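Local coordinates for extracellular solute-binding protein family 1 (PDB 5CI5) that binds the sugar alpha-D-tagatopyranose between its two lobes and probably delivers it to an ABC transporter as the extracellular solute-binding component, at residues Lys23-Trp28 with Gly78-Phe83; Tyr180-Ser185 with Met261-Pro266; Thr187-Thr192 with Gln244-Asp249. All coordinates share one frame; numbering follows the deposited sequence.

Contact 1 of 3, residues Lys23-Trp28 with Gly78-Phe83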
ATOM      1  N   LYS A  23      13.663   6.506  29.182  1.00 56.02           N
ATOM      2  CA  LYS A  23      12.808   5.687  28.325  1.00 50.86           C
ATOM      3  C   LYS A  23      13.673   5.040  27.254  1.00 43.18           C
ATOM      4  O   LYS A  23      14.450   5.721  26.581  1.00 40.96           O
ATOM      5  CB  LYS A  23      11.695   6.532  27.685  1.00 48.39           C
ATOM      6  CG  LYS A  23      10.777   5.767  26.723  1.00 45.00           C
ATOM      7  CD  LYS A  23       9.896   6.725  25.924  1.00 42.50           C
ATOM      8  CE  LYS A  23       9.093   5.997  24.844  1.00 42.33           C
ATOM      9  NZ  LYS A  23       8.410   6.975  23.931  1.00 31.81           N
ATOM     10  N   THR A  24      13.554   3.723  27.108  1.00 36.05           N
ATOM     11  CA  THR A  24      14.300   3.003  26.080  1.00 35.16           C
ATOM     12  C   THR A  24      13.819   3.473  24.718  1.00 30.85           C
ATOM     13  O   THR A  24      12.615   3.682  24.547  1.00 33.86           O
ATOM     14  CB  THR A  24      14.098   1.482  26.183  1.00 33.97           C
ATOM     15  OG1 THR A  24      14.475   1.029  27.492  1.00 41.16           O
ATOM     16  CG2 THR A  24      14.923   0.755  25.131  1.00 30.91           C
ATOM     17  N   LEU A  25      14.729   3.627  23.754  1.00 21.80           N
ATOM     18  CA  LEU A  25      14.292   3.981  22.394  1.00 13.00           C
ATOM     19  C   LEU A  25      13.282   2.955  21.908  1.00 15.50           C
ATOM     20  O   LEU A  25      13.553   1.754  21.908  1.00 14.50           O
ATOM     21  CB  LEU A  25      15.482   4.071  21.439  1.00 18.43           C
ATOM     22  CG  LEU A  25      15.218   4.654  20.064  1.00 20.57           C
ATOM     23  CD1 LEU A  25      14.782   6.122  20.154  1.00 19.18           C
ATOM     24  CD2 LEU A  25      16.457   4.536  19.188  1.00 20.46           C
ATOM     25  N   THR A  26      12.115   3.425  21.484  1.00 11.18           N
ATOM     26  CA  THR A  26      11.039   2.530  21.086  1.00  8.71           C
ATOM     27  C   THR A  26      10.695   2.762  19.623  1.00 11.22           C
ATOM     28  O   THR A  26      10.425   3.915  19.238  1.00 11.73           O
ATOM     29  CB  THR A  26       9.775   2.754  21.952  1.00 12.38           C
ATOM     30  OG1 THR A  26      10.100   2.522  23.328  1.00 12.38           O
ATOM     31  CG2 THR A  26       8.634   1.827  21.564  1.00 15.88           C
ATOM     32  N   ILE A  27      10.673   1.681  18.822  1.00  9.13           N
ATOM     33  CA  ILE A  27      10.213   1.742  17.440  1.00  8.70           C
ATOM     34  C   ILE A  27       8.945   0.912  17.253  1.00 10.42           C
ATOM     35  O   ILE A  27       8.859  -0.208  17.721  1.00 10.91           O
ATOM     36  CB  ILE A  27      11.313   1.294  16.432  1.00 10.05           C
ATOM     37  CG1 ILE A  27      10.839   1.467  14.979  1.00 10.50           C
ATOM     38  CG2 ILE A  27      11.782  -0.142  16.668  1.00  8.42           C
ATOM     39  CD1 ILE A  27      11.920   1.210  13.914  1.00 14.81           C
ATOM     40  N   TRP A  28       7.960   1.486  16.568  1.00  9.16           N
ATOM     41  CA  TRP A  28       6.762   0.769  16.166  1.00  9.88           C
ATOM     42  C   TRP A  28       6.807   0.511  14.683  1.00 10.33           C
ATOM     43  O   TRP A  28       6.878   1.464  13.894  1.00  8.84           O
ATOM     44  CB  TRP A  28       5.512   1.564  16.502  1.00  8.64           C
ATOM     45  CG  TRP A  28       5.197   1.560  17.951  1.00  8.79           C
ATOM     46  CD1 TRP A  28       5.984   1.087  18.967  1.00 11.65           C
ATOM     47  CD2 TRP A  28       3.987   2.024  18.558  1.00  8.75           C
ATOM     48  NE1 TRP A  28       5.330   1.239  20.182  1.00 14.48           N
ATOM     49  CE2 TRP A  28       4.105   1.803  19.950  1.00 12.67           C
ATOM     50  CE3 TRP A  28       2.809   2.599  18.062  1.00 12.39           C
ATOM     51  CZ2 TRP A  28       3.094   2.151  20.843  1.00 20.37           C
ATOM     52  CZ3 TRP A  28       1.809   2.933  18.960  1.00 14.80           C
ATOM     53  CH2 TRP A  28       1.955   2.709  20.322  1.00 19.66           C
ATOM     54  N   GLY A  78       3.847   6.181  23.735  1.00 24.33           N
ATOM     55  CA  GLY A  78       4.148   5.127  22.777  1.00 27.30           C
ATOM     56  C   GLY A  78       5.534   5.205  22.146  1.00 30.62           C
ATOM     57  O   GLY A  78       6.539   5.055  22.852  1.00 26.37           O
ATOM     58  N   PRO A  79       5.611   5.436  20.817  1.00 20.71           N
ATOM     59  CA  PRO A  79       6.924   5.281  20.181  1.00 18.12           C
ATOM     60  C   PRO A  79       7.772   6.560  20.089  1.00 15.41           C
ATOM     61  O   PRO A  79       7.256   7.692  20.098  1.00 14.58           O
ATOM     62  CB  PRO A  79       6.545   4.812  18.775  1.00 15.86           C
ATOM     63  CG  PRO A  79       5.327   5.565  18.513  1.00 16.88           C
ATOM     64  CD  PRO A  79       4.553   5.601  19.801  1.00 19.15           C
ATOM     65  N   ASP A  80       9.087   6.368  19.984  1.00 13.14           N
ATOM     66  CA  ASP A  80      10.017   7.420  19.609  1.00 10.33           C
ATOM     67  C   ASP A  80      10.192   7.493  18.094  1.00  9.28           C
ATOM     68  O   ASP A  80      10.490   8.555  17.561  1.00 10.66           O
ATOM     69  CB  ASP A  80      11.361   7.183  20.269  1.00 12.58           C
ATOM     70  CG  ASP A  80      11.239   7.093  21.770  1.00 20.80           C
ATOM     71  OD1 ASP A  80      10.677   8.035  22.344  1.00 15.57           O
ATOM     72  OD2 ASP A  80      11.667   6.085  22.370  1.00 12.54           O
ATOM     73  N   LEU A  81      10.031   6.351  17.418  1.00  7.60           N
ATOM     74  CA  LEU A  81      10.089   6.256  15.959  1.00 11.39           C
ATOM     75  C   LEU A  81       8.963   5.334  15.527  1.00  9.10           C
ATOM     76  O   LEU A  81       8.787   4.286  16.125  1.00  9.21           O
ATOM     77  CB  LEU A  81      11.444   5.712  15.484  1.00  5.94           C
ATOM     78  CG  LEU A  81      11.731   5.845  13.991  1.00  9.35           C
ATOM     79  CD1 LEU A  81      11.855   7.275  13.548  1.00 10.40           C
ATOM     80  CD2 LEU A  81      13.015   5.050  13.652  1.00 10.37           C
ATOM     81  N   ALA A  82       8.163   5.749  14.542  1.00  8.01           N
ATOM     82  CA  ALA A  82       6.971   4.983  14.141  1.00  6.57           C
ATOM     83  C   ALA A  82       6.852   4.912  12.643  1.00  8.64           C
ATOM     84  O   ALA A  82       7.111   5.883  11.954  1.00  8.67           O
ATOM     85  CB  ALA A  82       5.672   5.607  14.695  1.00  9.55           C
ATOM     86  N   PHE A  83       6.446   3.746  12.161  1.00  7.60           N
ATOM     87  CA  PHE A  83       5.975   3.599  10.803  1.00  8.05           C
ATOM     88  C   PHE A  83       4.702   4.421  10.605  1.00  7.53           C
ATOM     89  O   PHE A  83       3.818   4.407  11.451  1.00 11.09           O
ATOM     90  CB  PHE A  83       5.701   2.129  10.504  1.00  7.62           C
ATOM     91  CG  PHE A  83       6.856   1.415   9.851  1.00  9.39           C
ATOM     92  CD1 PHE A  83       8.117   1.384  10.441  1.00 10.32           C
ATOM     93  CD2 PHE A  83       6.667   0.757   8.636  1.00  9.12           C
ATOM     94  CE1 PHE A  83       9.172   0.737   9.815  1.00 12.76           C
ATOM     95  CE2 PHE A  83       7.711   0.121   8.012  1.00 10.21           C
ATOM     96  CZ  PHE A  83       8.966   0.106   8.596  1.00 12.26           C
TER
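Trp28 lays its indole over Pro79, whose CD sits 3.6 Å from the centroid of the six-membered ring and almost on the ring normal, a CH-pi contact over the face. Pro79 CB covers the pyrrole end of the same face, 3.6 Å from Trp28 CG, so the proline ring runs along the length of the indole. With CG beside the backbone N and anti to the carbonyl carbon (chi1 -74°), the indole folds back over Pro79. Thr26 O takes two backbone donors, Asp80 N and Leu81 N, the second at 3.1 Å. From there the strands run parallel and nearly aligned, 5° apart: Trp28 N gives to Leu81 O at 3.0 Å and Phe83 N to Trp28 O at 2.9 Å, the latter bond close to straight. This is the pairing of the first and third strands of the mixed sheet in the N-terminal lobe of a periplasmic-binding-protein fold; strand 55-60 adds to the other edge of 25-30. Ile27 and Leu81 leave the sheet on the same face, Ile27 CD1 in contact with Leu81 CD2, and both meet Leu318 of helix 312-322, whereas Trp28 and Ala82 face helix 62-75 through Tyr65.

Just before strand 81-85, Asp80 divides its carboxylate between two partners. OD2 accepts Thr26 N at 2.8 Å on its anti side, and OD1 forms a salt bridge with Lys23 NZ, 3.0 Å away and above the carboxylate plane. The lysine chain is fully extended, CG anti to the backbone N (chi1 178°), and its amino group also donates to Gly78 O at 2.9 Å. Ser309 and Asn311 supply further hydrogen bonds to OD1 and OD2 respectively, fixing the rotation of the carboxylate.

Contact 2 of 3, residues Tyr180-Ser185 with Met261-Pro266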
ATOM      1  N   TYR A 180     -10.828 -19.263  -7.446  1.00 11.58           N
ATOM      2  CA  TYR A 180     -11.317 -17.939  -7.828  1.00  9.71           C
ATOM      3  C   TYR A 180     -10.360 -17.236  -8.764  1.00  9.89           C
ATOM      4  O   TYR A 180      -9.146 -17.294  -8.587  1.00 10.83           O
ATOM      5  CB  TYR A 180     -11.530 -17.094  -6.590  1.00  5.68           C
ATOM      6  CG  TYR A 180     -12.549 -17.711  -5.653  1.00  7.37           C
ATOM      7  CD1 TYR A 180     -13.894 -17.456  -5.804  1.00 16.45           C
ATOM      8  CD2 TYR A 180     -12.141 -18.585  -4.629  1.00 12.47           C
ATOM      9  CE1 TYR A 180     -14.817 -18.045  -4.942  1.00 19.52           C
ATOM     10  CE2 TYR A 180     -13.052 -19.157  -3.782  1.00 15.81           C
ATOM     11  CZ  TYR A 180     -14.372 -18.894  -3.944  1.00 19.77           C
ATOM     12  OH  TYR A 180     -15.247 -19.490  -3.075  1.00 31.58           O
ATOM     13  N   GLY A 181     -10.921 -16.568  -9.764  1.00  8.21           N
ATOM     14  CA  GLY A 181     -10.118 -15.855 -10.735  1.00  8.59           C
ATOM     15  C   GLY A 181      -9.542 -14.508 -10.289  1.00  7.45           C
ATOM     16  O   GLY A 181      -8.432 -14.168 -10.690  1.00  9.77           O
ATOM     17  N   TYR A 182     -10.278 -13.747  -9.483  1.00  7.69           N
ATOM     18  CA  TYR A 182      -9.868 -12.349  -9.172  1.00  6.84           C
ATOM     19  C   TYR A 182     -10.452 -11.889  -7.834  1.00  9.39           C
ATOM     20  O   TYR A 182     -11.672 -11.817  -7.651  1.00  8.47           O
ATOM     21  CB  TYR A 182     -10.291 -11.378 -10.315  1.00  8.03           C
ATOM     22  CG  TYR A 182      -9.819  -9.958 -10.064  1.00  8.11           C
ATOM     23  CD1 TYR A 182      -8.575  -9.536 -10.514  1.00  8.13           C
ATOM     24  CD2 TYR A 182     -10.599  -9.048  -9.358  1.00  9.59           C
ATOM     25  CE1 TYR A 182      -8.118  -8.246 -10.268  1.00  6.72           C
ATOM     26  CE2 TYR A 182     -10.155  -7.759  -9.114  1.00  8.14           C
ATOM     27  CZ  TYR A 182      -8.895  -7.370  -9.558  1.00  7.97           C
ATOM     28  OH  TYR A 182      -8.415  -6.100  -9.342  1.00  7.65           O
ATOM     29  N   GLY A 183      -9.563 -11.579  -6.904  1.00  8.20           N
ATOM     30  CA  GLY A 183      -9.961 -11.194  -5.563  1.00  6.69           C
ATOM     31  C   GLY A 183     -10.258  -9.708  -5.475  1.00  7.95           C
ATOM     32  O   GLY A 183      -9.385  -8.887  -5.775  1.00 10.00           O
ATOM     33  N   VAL A 184     -11.478  -9.378  -5.035  1.00  7.94           N
ATOM     34  CA  VAL A 184     -11.955  -8.001  -4.848  1.00  8.18           C
ATOM     35  C   VAL A 184     -11.933  -7.635  -3.360  1.00 10.50           C
ATOM     36  O   VAL A 184     -12.529  -8.343  -2.560  1.00  8.17           O
ATOM     37  CB  VAL A 184     -13.399  -7.833  -5.385  1.00  9.45           C
ATOM     38  CG1 VAL A 184     -13.947  -6.446  -5.109  1.00  9.90           C
ATOM     39  CG2 VAL A 184     -13.471  -8.161  -6.887  1.00  9.65           C
ATOM     40  N   SER A 185     -11.229  -6.567  -2.980  1.00  6.61           N
ATOM     41  CA  SER A 185     -11.212  -6.153  -1.563  1.00  6.73           C
ATOM     42  C   SER A 185     -12.468  -5.354  -1.261  1.00  6.58           C
ATOM     43  O   SER A 185     -12.722  -4.315  -1.874  1.00  8.50           O
ATOM     44  CB  SER A 185      -9.961  -5.333  -1.218  1.00  6.51           C
ATOM     45  OG  SER A 185      -8.780  -6.078  -1.463  1.00  6.66           O
HETATM   46  N   MSE A 261      -5.596 -14.080  -9.307  1.00  8.24           N
HETATM   47  CA  MSE A 261      -5.264 -12.677  -9.554  1.00 10.72           C
HETATM   48  C   MSE A 261      -5.709 -11.864  -8.364  1.00  7.55           C
HETATM   49  O   MSE A 261      -6.757 -12.137  -7.798  1.00  8.37           O
HETATM   50  CB  MSE A 261      -5.952 -12.131 -10.813  1.00 10.06           C
HETATM   51  CG  MSE A 261      -5.474 -12.716 -12.107  1.00  9.60           C
HETATM   52 SE   MSE A 261      -6.335 -11.885 -13.634  0.79 13.22          SE
HETATM   53  CE  MSE A 261      -7.868 -13.051 -13.820  1.00 11.20           C
ATOM     54  N   ALA A 262      -4.924 -10.847  -8.033  1.00  6.70           N
ATOM     55  CA  ALA A 262      -5.290  -9.873  -7.013  1.00  6.60           C
ATOM     56  C   ALA A 262      -4.541  -8.591  -7.282  1.00  9.76           C
ATOM     57  O   ALA A 262      -3.693  -8.531  -8.167  1.00  9.29           O
ATOM     58  CB  ALA A 262      -4.949 -10.394  -5.625  1.00  8.21           C
ATOM     59  N   ILE A 263      -4.837  -7.563  -6.508  1.00  8.43           N
ATOM     60  CA  ILE A 263      -4.008  -6.380  -6.515  1.00  7.54           C
ATOM     61  C   ILE A 263      -2.873  -6.578  -5.525  1.00  7.94           C
ATOM     62  O   ILE A 263      -3.094  -7.014  -4.405  1.00  8.20           O
ATOM     63  CB  ILE A 263      -4.838  -5.106  -6.203  1.00  5.61           C
ATOM     64  CG1 ILE A 263      -5.849  -4.893  -7.319  1.00  9.60           C
ATOM     65  CG2 ILE A 263      -3.902  -3.907  -6.064  1.00  8.29           C
ATOM     66  CD1 ILE A 263      -6.775  -3.745  -7.112  1.00  9.10           C
ATOM     67  N   GLY A 264      -1.639  -6.287  -5.955  1.00  8.66           N
ATOM     68  CA  GLY A 264      -0.477  -6.417  -5.098  1.00  6.31           C
ATOM     69  C   GLY A 264       0.681  -5.618  -5.650  1.00  8.55           C
ATOM     70  O   GLY A 264       0.498  -4.702  -6.443  1.00  9.15           O
ATOM     71  N   GLY A 265       1.887  -5.985  -5.249  1.00  9.68           N
ATOM     72  CA  GLY A 265       3.065  -5.208  -5.610  1.00  9.19           C
ATOM     73  C   GLY A 265       4.303  -5.755  -4.924  1.00  9.22           C
ATOM     74  O   GLY A 265       4.293  -6.889  -4.428  1.00  8.32           O
ATOM     75  N   PRO A 266       5.385  -4.962  -4.879  1.00  9.52           N
ATOM     76  CA  PRO A 266       6.664  -5.541  -4.424  1.00 10.04           C
ATOM     77  C   PRO A 266       6.701  -5.986  -2.970  1.00 10.09           C
ATOM     78  O   PRO A 266       7.501  -6.867  -2.662  1.00 12.16           O
ATOM     79  CB  PRO A 266       7.669  -4.400  -4.705  1.00 12.32           C
ATOM     80  CG  PRO A 266       6.854  -3.163  -4.839  1.00  8.48           C
ATOM     81  CD  PRO A 266       5.561  -3.634  -5.479  1.00 10.69           C
TER
HETATM   82  O   HOH W   1      -6.924  -7.950  -4.544  1.00  9.12           O
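Gly183 N donates to Met261 O at 3.0 Å with an angle of 165° at the hydrogen, a backbone bond that joins the irregular segment 180-185 to the start of strand 261-264. Tyr182 CA adds a CH...O contact to the same carbonyl oxygen, 3.4 Å from Met261 O. Two residues further along the strand the two backbones are bridged rather than paired: a water gives to Gly183 O and accepts from Ile263 N, each at 2.9 Å.

Met261, a selenomethionine, meets the loop through CB, CG and the terminal methyl. Its CB lies 3.7 Å from Tyr182 CD1, the two side chains crossing at about a right angle, and beyond CG the chain bends at SE (chi3 -90°), which brings the CE methyl to 3.4 Å from Gly181 O. Tyr182 projects with CG anti to its own N and beside the carbonyl carbon (chi1 -177°), a setting that carries the ring past Met261 toward Ile263. Its hydroxyl end touches the longer branch of Ile263, OH being 3.5 Å from Ile263 CG1, and the polar need of that buried oxygen is met by His288 NE2. Val184 CG2 lies at the edge of the tyrosine ring, in its plane.

Helices close in around the pair: Leu165 of helix 162-172 touches both Tyr182 and Met261, Ala168 and Ala169 pack on Met261, and Phe199 of helix 190-202 reaches Tyr182. Strand 261-264 is an outermost strand of a three-stranded antiparallel sheet, hydrogen-bonded to strand 140-144 through Ala262 and Gly264. The loop thus lies against the edge strand of that small sheet, without forming a further strand, in the helix-rich second lobe of the solute-binding fold, with the side chain of Ile263 about 9 Å from the bound tagatose.

Contact 3 of 3, residues Thr187-Thr192 with Gln244-Asp249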
ATOM      1  N   THR A 187     -13.499  -5.145   2.367  1.00  9.54           N
ATOM      2  CA  THR A 187     -13.431  -4.974   3.816  1.00  7.73           C
ATOM      3  C   THR A 187     -13.416  -3.489   4.209  1.00 10.67           C
ATOM      4  O   THR A 187     -13.163  -2.610   3.376  1.00  9.32           O
ATOM      5  CB  THR A 187     -12.151  -5.659   4.344  1.00  9.54           C
ATOM      6  OG1 THR A 187     -11.043  -5.268   3.507  1.00 10.19           O
ATOM      7  CG2 THR A 187     -12.281  -7.180   4.289  1.00 12.67           C
ATOM      8  N   LYS A 188     -13.664  -3.207   5.489  1.00  9.49           N
ATOM      9  CA  LYS A 188     -13.513  -1.838   5.986  1.00 10.39           C
ATOM     10  C   LYS A 188     -12.044  -1.549   6.322  1.00 11.35           C
ATOM     11  O   LYS A 188     -11.661  -1.284   7.472  1.00 12.14           O
ATOM     12  CB  LYS A 188     -14.406  -1.604   7.196  1.00 14.05           C
ATOM     13  CG  LYS A 188     -15.907  -1.602   6.874  1.00 18.62           C
ATOM     14  CD  LYS A 188     -16.292  -0.484   5.873  1.00 18.43           C
ATOM     15  CE  LYS A 188     -15.952   0.921   6.356  1.00 17.24           C
ATOM     16  NZ  LYS A 188     -16.782   1.347   7.516  1.00 21.95           N
ATOM     17  N   THR A 189     -11.229  -1.617   5.278  1.00  9.26           N
ATOM     18  CA  THR A 189      -9.795  -1.398   5.361  1.00  7.58           C
ATOM     19  C   THR A 189      -9.356  -0.602   4.121  1.00  8.29           C
ATOM     20  O   THR A 189     -10.088  -0.504   3.119  1.00  8.77           O
ATOM     21  CB  THR A 189      -8.997  -2.712   5.417  1.00 11.41           C
ATOM     22  OG1 THR A 189      -9.185  -3.399   4.172  1.00  9.00           O
ATOM     23  CG2 THR A 189      -9.395  -3.615   6.597  1.00 11.47           C
ATOM     24  N   GLU A 190      -8.151  -0.034   4.199  1.00  7.62           N
ATOM     25  CA  GLU A 190      -7.613   0.793   3.139  1.00  7.79           C
ATOM     26  C   GLU A 190      -7.537   0.044   1.815  1.00  8.57           C
ATOM     27  O   GLU A 190      -7.599   0.677   0.780  1.00  7.58           O
ATOM     28  CB  GLU A 190      -6.223   1.293   3.544  1.00  8.32           C
ATOM     29  CG  GLU A 190      -5.563   2.237   2.577  1.00  9.89           C
ATOM     30  CD  GLU A 190      -6.204   3.598   2.483  1.00 10.68           C
ATOM     31  OE1 GLU A 190      -7.122   3.904   3.270  1.00  9.16           O
ATOM     32  OE2 GLU A 190      -5.790   4.362   1.603  1.00 10.56           O
ATOM     33  N   HIS A 191      -7.379  -1.284   1.852  1.00  7.51           N
ATOM     34  CA  HIS A 191      -7.283  -2.067   0.614  1.00  6.79           C
ATOM     35  C   HIS A 191      -8.492  -1.793  -0.292  1.00  7.43           C
ATOM     36  O   HIS A 191      -8.393  -1.780  -1.522  1.00  7.59           O
ATOM     37  CB  HIS A 191      -7.231  -3.587   0.855  1.00  7.81           C
ATOM     38  CG  HIS A 191      -6.310  -4.042   1.945  1.00  7.44           C
ATOM     39  ND1 HIS A 191      -6.675  -4.036   3.274  1.00  8.86           N
ATOM     40  CD2 HIS A 191      -5.079  -4.608   1.897  1.00  6.73           C
ATOM     41  CE1 HIS A 191      -5.696  -4.548   3.999  1.00 11.78           C
ATOM     42  NE2 HIS A 191      -4.711  -4.896   3.187  1.00  8.54           N
ATOM     43  N   THR A 192      -9.659  -1.640   0.310  1.00  6.68           N
ATOM     44  CA  THR A 192     -10.883  -1.435  -0.448  1.00  7.66           C
ATOM     45  C   THR A 192     -10.904  -0.068  -1.156  1.00  6.77           C
ATOM     46  O   THR A 192     -11.274   0.045  -2.329  1.00  7.33           O
ATOM     47  CB  THR A 192     -12.077  -1.611   0.487  1.00  9.93           C
ATOM     48  OG1 THR A 192     -12.038  -2.956   0.979  1.00  8.29           O
ATOM     49  CG2 THR A 192     -13.424  -1.328  -0.236  1.00 11.62           C
ATOM     50  N   GLN A 244     -15.521  -9.965   3.344  1.00 12.65           N
ATOM     51  CA  GLN A 244     -14.664 -10.570   4.361  1.00 12.50           C
ATOM     52  C   GLN A 244     -13.172 -10.502   4.083  1.00 14.17           C
ATOM     53  O   GLN A 244     -12.369 -10.648   5.008  1.00 12.46           O
ATOM     54  CB  GLN A 244     -14.986 -12.056   4.540  1.00 15.01           C
ATOM     55  CG  GLN A 244     -16.373 -12.381   4.990  1.00 20.19           C
ATOM     56  CD  GLN A 244     -16.568 -13.886   5.060  1.00 31.19           C
ATOM     57  OE1 GLN A 244     -16.562 -14.567   4.039  1.00 34.38           O
ATOM     58  NE2 GLN A 244     -16.702 -14.414   6.267  1.00 43.89           N
ATOM     59  N   TYR A 245     -12.802 -10.348   2.817  1.00 13.49           N
ATOM     60  CA  TYR A 245     -11.406 -10.539   2.401  1.00  9.80           C
ATOM     61  C   TYR A 245     -10.841  -9.374   1.626  1.00  9.62           C
ATOM     62  O   TYR A 245     -11.564  -8.651   0.940  1.00  9.29           O
ATOM     63  CB  TYR A 245     -11.280 -11.809   1.548  1.00  8.47           C
ATOM     64  CG  TYR A 245     -11.723 -13.065   2.283  1.00 11.21           C
ATOM     65  CD1 TYR A 245     -11.076 -13.475   3.438  1.00 11.99           C
ATOM     66  CD2 TYR A 245     -12.760 -13.828   1.804  1.00 14.18           C
ATOM     67  CE1 TYR A 245     -11.462 -14.620   4.105  1.00 12.89           C
ATOM     68  CE2 TYR A 245     -13.162 -14.970   2.454  1.00 12.28           C
ATOM     69  CZ  TYR A 245     -12.513 -15.363   3.619  1.00 14.06           C
ATOM     70  OH  TYR A 245     -12.887 -16.522   4.302  1.00 22.41           O
ATOM     71  N   HIS A 246      -9.521  -9.240   1.689  1.00  9.03           N
ATOM     72  CA  HIS A 246      -8.817  -8.208   0.944  1.00  9.20           C
ATOM     73  C   HIS A 246      -7.501  -8.758   0.387  1.00  7.83           C
ATOM     74  O   HIS A 246      -7.169  -9.940   0.583  1.00  9.49           O
ATOM     75  CB  HIS A 246      -8.572  -6.954   1.819  1.00 10.52           C
ATOM     76  CG  HIS A 246      -7.865  -7.234   3.106  1.00  6.24           C
ATOM     77  ND1 HIS A 246      -6.618  -7.809   3.163  1.00  9.45           N
ATOM     78  CD2 HIS A 246      -8.218  -6.954   4.386  1.00  8.30           C
ATOM     79  CE1 HIS A 246      -6.238  -7.898   4.429  1.00 13.29           C
ATOM     80  NE2 HIS A 246      -7.194  -7.398   5.190  1.00 11.26           N
ATOM     81  N   GLU A 247      -6.765  -7.869  -0.283  1.00  8.70           N
ATOM     82  CA  GLU A 247      -5.471  -8.176  -0.897  1.00  7.50           C
ATOM     83  C   GLU A 247      -4.585  -9.159  -0.143  1.00  8.20           C
ATOM     84  O   GLU A 247      -3.972 -10.023  -0.766  1.00  7.28           O
ATOM     85  CB  GLU A 247      -4.623  -6.917  -1.051  1.00  6.36           C
ATOM     86  CG  GLU A 247      -5.122  -5.859  -1.965  1.00  8.54           C
ATOM     87  CD  GLU A 247      -4.197  -4.651  -1.960  1.00  9.92           C
ATOM     88  OE1 GLU A 247      -3.210  -4.656  -1.194  1.00  9.32           O
ATOM     89  OE2 GLU A 247      -4.461  -3.698  -2.710  1.00  8.69           O
ATOM     90  N   ASP A 248      -4.434  -8.980   1.173  1.00  9.57           N
ATOM     91  CA  ASP A 248      -3.454  -9.777   1.895  1.00  7.78           C
ATOM     92  C   ASP A 248      -3.968 -11.211   2.044  1.00  9.15           C
ATOM     93  O   ASP A 248      -3.205 -12.165   1.876  1.00 10.24           O
ATOM     94  CB  ASP A 248      -3.136  -9.164   3.247  1.00  8.39           C
ATOM     95  CG  ASP A 248      -2.545  -7.770   3.128  1.00  8.22           C
ATOM     96  OD1 ASP A 248      -1.653  -7.598   2.270  1.00  8.93           O
ATOM     97  OD2 ASP A 248      -2.921  -6.860   3.910  1.00  8.99           O
ATOM     98  N   ASP A 249      -5.265 -11.352   2.314  1.00  8.79           N
ATOM     99  CA  ASP A 249      -5.920 -12.652   2.311  1.00  8.26           C
ATOM    100  C   ASP A 249      -5.774 -13.322   0.938  1.00 10.95           C
ATOM    101  O   ASP A 249      -5.427 -14.509   0.829  1.00  9.55           O
ATOM    102  CB  ASP A 249      -7.396 -12.496   2.671  1.00  8.97           C
ATOM    103  CG  ASP A 249      -7.600 -11.777   3.975  1.00 11.86           C
ATOM    104  OD1 ASP A 249      -6.934 -12.165   4.953  1.00 14.18           O
ATOM    105  OD2 ASP A 249      -8.401 -10.812   4.021  1.00 11.22           O
TER
HETATM  106  O   HOH W   2      -6.955  -3.215  -3.524  1.00  8.55           O
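His191 and His246 stack face to face, their centroids 3.6 Å apart and their planes 9° from parallel, and this imidazole pair is the dense part of the contact. The opposite face of His246 carries Asp249 OD2, 3.5 Å above the plane. His191 NE2 donates to Asp248 OD2 at 2.8 Å; the oxygen lies somewhat out of the imidazole plane, and the nitrogen comes from above the carboxylate plane. On the other side of the ring, Thr189 OG1 shares a hydrogen bond with His191 ND1 and another with Thr187 OG1, so bonds at both nitrogens restrain the imidazole's rotation.

His246 is the N-cap of helix 247-255: its ND1 accepts Asp248 N in the ring plane, while Asp249 OD2 receives His246 N at 3.0 Å, completing a capping box. The torsion that places CG between backbone N and carbonyl carbon (chi1 55°) brings ND1 within reach of Asp248 N. Asp63 binds His246 NE2, and Arg139 pairs with Glu247, near the tagatose that Glu190 touches.

Toward solvent the contact thins to the Thr187 methyl, CG2 lying on the backbone 3.4 Å from Gln244 C, while the CB atoms of exposed Gln244 and partly exposed Tyr245 point away.

In the fold
Contacts 2 and 3 belong to one neighbourhood, their centres about 10 Å apart, and contact 3 is nested in the chain loop closed by contact 2. They touch directly: Ser185 OG lies 2.9 Å from Glu247 N, a probable hydrogen bond, and helix 247-255 leads into strand 261-264. Contact 1 stands apart, its centre about 33 Å from that of contact 2 and on the opposite side of the chain's centre from it. Contact 2 is fully buried and mostly apolar, with a single firm backbone bond and a water; contact 1, partly buried, relies on parallel strand bonds and a salt bridge. Contact 3 uses stacked imidazoles and carboxylates beside the sugar pocket, with one margin at the surface.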